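Local coordinates for protein DnaJ homolog subfamily C member 10 (Mus musculus, PDB 3APQ) that acts in the endoplasmic reticulum as a disulfide reductase for protein folding and the degradation of misfolded proteins, coupling a J domain to thioredoxin-like domains, at residues G91-D96 with F118-S123. Numbering follows the deposited sequence. Where two conformers were deposited one is given.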
# COMPACT_ATOMS: atom_id res chain seq x y z
N GLY A 91 -4.24 -2.87 3.33
CA GLY A 91 -3.92 -3.45 2.00
C GLY A 91 -5.04 -3.22 1.01
O GLY A 91 -5.48 -4.15 0.31
N ILE A 92 -5.54 -1.98 0.97
CA ILE A 92 -6.76 -1.62 0.26
C ILE A 92 -6.87 -2.20 -1.14
O ILE A 92 -7.94 -2.63 -1.58
CB ILE A 92 -6.84 0.00 0.11
CG1 ILE A 92 -7.09 0.59 1.50
CG2 ILE A 92 -7.96 0.47 -0.74
CD1 ILE A 92 -8.07 -0.31 2.34
N TYR A 93 -5.77 -2.10 -1.88
CA TYR A 93 -5.86 -2.47 -3.30
C TYR A 93 -5.21 -3.78 -3.63
O TYR A 93 -4.99 -4.01 -4.80
CB TYR A 93 -5.26 -1.36 -4.20
CG TYR A 93 -6.10 -0.07 -4.12
CD1 TYR A 93 -7.44 -0.04 -4.55
CD2 TYR A 93 -5.54 1.10 -3.57
CE1 TYR A 93 -8.20 1.14 -4.47
CE2 TYR A 93 -6.30 2.25 -3.45
CZ TYR A 93 -7.63 2.26 -3.92
OH TYR A 93 -8.34 3.41 -3.79
N ASP A 94 -4.92 -4.59 -2.61
CA ASP A 94 -4.20 -5.88 -2.78
C ASP A 94 -4.93 -6.93 -3.59
O ASP A 94 -4.29 -7.86 -4.10
CB ASP A 94 -3.81 -6.48 -1.44
CG ASP A 94 -2.64 -5.72 -0.79
OD1 ASP A 94 -2.06 -4.80 -1.44
OD2 ASP A 94 -2.33 -6.03 0.38
N ASP A 95 -6.27 -6.83 -3.67
CA ASP A 95 -7.02 -7.75 -4.49
C ASP A 95 -7.45 -7.19 -5.84
O ASP A 95 -8.32 -7.79 -6.46
CB ASP A 95 -8.30 -8.23 -3.76
CG ASP A 95 -8.00 -8.95 -2.48
OD1 ASP A 95 -7.05 -9.78 -2.43
OD2 ASP A 95 -8.74 -8.73 -1.50
N ASP A 96 -6.88 -6.04 -6.26
CA ASP A 96 -7.17 -5.37 -7.52
C ASP A 96 -5.90 -5.46 -8.36
O ASP A 96 -4.98 -4.67 -8.19
CB ASP A 96 -7.57 -3.91 -7.26
CG ASP A 96 -8.65 -3.84 -6.21
OD1 ASP A 96 -9.70 -4.46 -6.48
OD2 ASP A 96 -8.42 -3.24 -5.12
N PHE A 118 -0.42 7.09 -13.03
CA PHE A 118 -1.40 7.90 -12.35
C PHE A 118 -1.59 7.24 -11.00
O PHE A 118 -2.00 6.05 -10.94
CB PHE A 118 -2.67 7.83 -13.19
CG PHE A 118 -3.78 8.78 -12.76
CD1 PHE A 118 -5.03 8.62 -13.32
CD2 PHE A 118 -3.56 9.89 -11.89
CE1 PHE A 118 -6.09 9.51 -13.00
CE2 PHE A 118 -4.59 10.75 -11.56
CZ PHE A 118 -5.87 10.57 -12.11
N VAL A 119 -1.22 7.97 -9.95
CA VAL A 119 -1.09 7.43 -8.61
C VAL A 119 -2.05 8.11 -7.60
O VAL A 119 -2.16 9.34 -7.55
CB VAL A 119 0.37 7.59 -8.12
CG1 VAL A 119 0.54 7.05 -6.64
CG2 VAL A 119 1.30 6.87 -9.09
N ASN A 120 -2.73 7.27 -6.83
CA ASN A 120 -3.64 7.67 -5.78
C ASN A 120 -2.87 7.57 -4.47
O ASN A 120 -2.53 6.44 -4.04
CB ASN A 120 -4.82 6.71 -5.75
CG ASN A 120 -5.75 6.93 -4.58
OD1 ASN A 120 -5.57 7.85 -3.79
ND2 ASN A 120 -6.80 6.13 -4.51
N PHE A 121 -2.58 8.74 -3.88
CA PHE A 121 -1.94 8.85 -2.56
C PHE A 121 -3.06 8.90 -1.53
O PHE A 121 -3.86 9.85 -1.50
CB PHE A 121 -1.08 10.12 -2.43
CG PHE A 121 0.16 10.10 -3.27
CD1 PHE A 121 1.38 9.72 -2.74
CD2 PHE A 121 0.11 10.53 -4.60
CE1 PHE A 121 2.53 9.71 -3.53
CE2 PHE A 121 1.25 10.50 -5.41
CZ PHE A 121 2.46 10.10 -4.86
N TYR A 122 -3.13 7.88 -0.71
CA TYR A 122 -4.23 7.77 0.28
C TYR A 122 -3.66 7.57 1.68
O TYR A 122 -2.45 7.46 1.87
CB TYR A 122 -5.20 6.64 -0.18
CG TYR A 122 -4.58 5.24 -0.14
CD1 TYR A 122 -4.73 4.47 1.00
CD2 TYR A 122 -3.85 4.70 -1.20
CE1 TYR A 122 -4.17 3.22 1.13
CE2 TYR A 122 -3.26 3.36 -1.07
CZ TYR A 122 -3.46 2.65 0.10
OH TYR A 122 -2.99 1.35 0.36
N SER A 123 -4.52 7.56 2.70
CA SER A 123 -4.07 7.36 4.06
C SER A 123 -5.13 6.51 4.77
O SER A 123 -6.31 6.60 4.41
CB SER A 123 -3.86 8.71 4.75
OG SER A 123 -3.53 8.56 6.12
O HOH W 1 -4.19 0.14 2.59
O HOH W 2 -3.15 -0.68 -1.40
O HOH W 3 -8.59 5.27 -2.00
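Tyr93 turns the edge of its ring toward the face of Tyr122 in a T-shaped stack, the planes 88° apart and the centroids 5.7 Å from each other. Within this pair Tyr93 CE2 comes closest, 4.0 Å from Tyr122 CE2. Beside this pair Ile92 reaches the same tyrosine with its longer branch, CG1 lying 3.9 Å from Tyr122 CE1, while its CG2, anti to the backbone N, rests over the centre of the Tyr93 ring. The two aromatic side chains run past each other in opposite directions, one from a loop of two overlapping type I turns, the other from strand 117-122 of the first thioredoxin domain. This is a central strand of the thioredoxin fold, leading into the redox-active Cys126-Cys129 motif, and Tyr122 also touches Cys129. The loop lies between helix 83-88 and strand 100-101, and Asp94 ties it to the J domain through a salt bridge to Arg20 of helix 16-30.

The polar side of the contact is less tightly packed, its groups joined through waters instead of meeting directly. Tyr122 OH binds two waters, which accept hydrogen bonds from the backbone N atoms of Ile92 and Tyr93. Tyr93 OH and Asn120 ND2 are 3.2 Å apart at a poor angle for direct bonding; another water links them, 2.6 Å from Tyr93 OH. Replacing Tyr93 by an alanine would probably leave the face of Tyr122 without its aromatic partner and the water at Asn120 ND2 without its phenol.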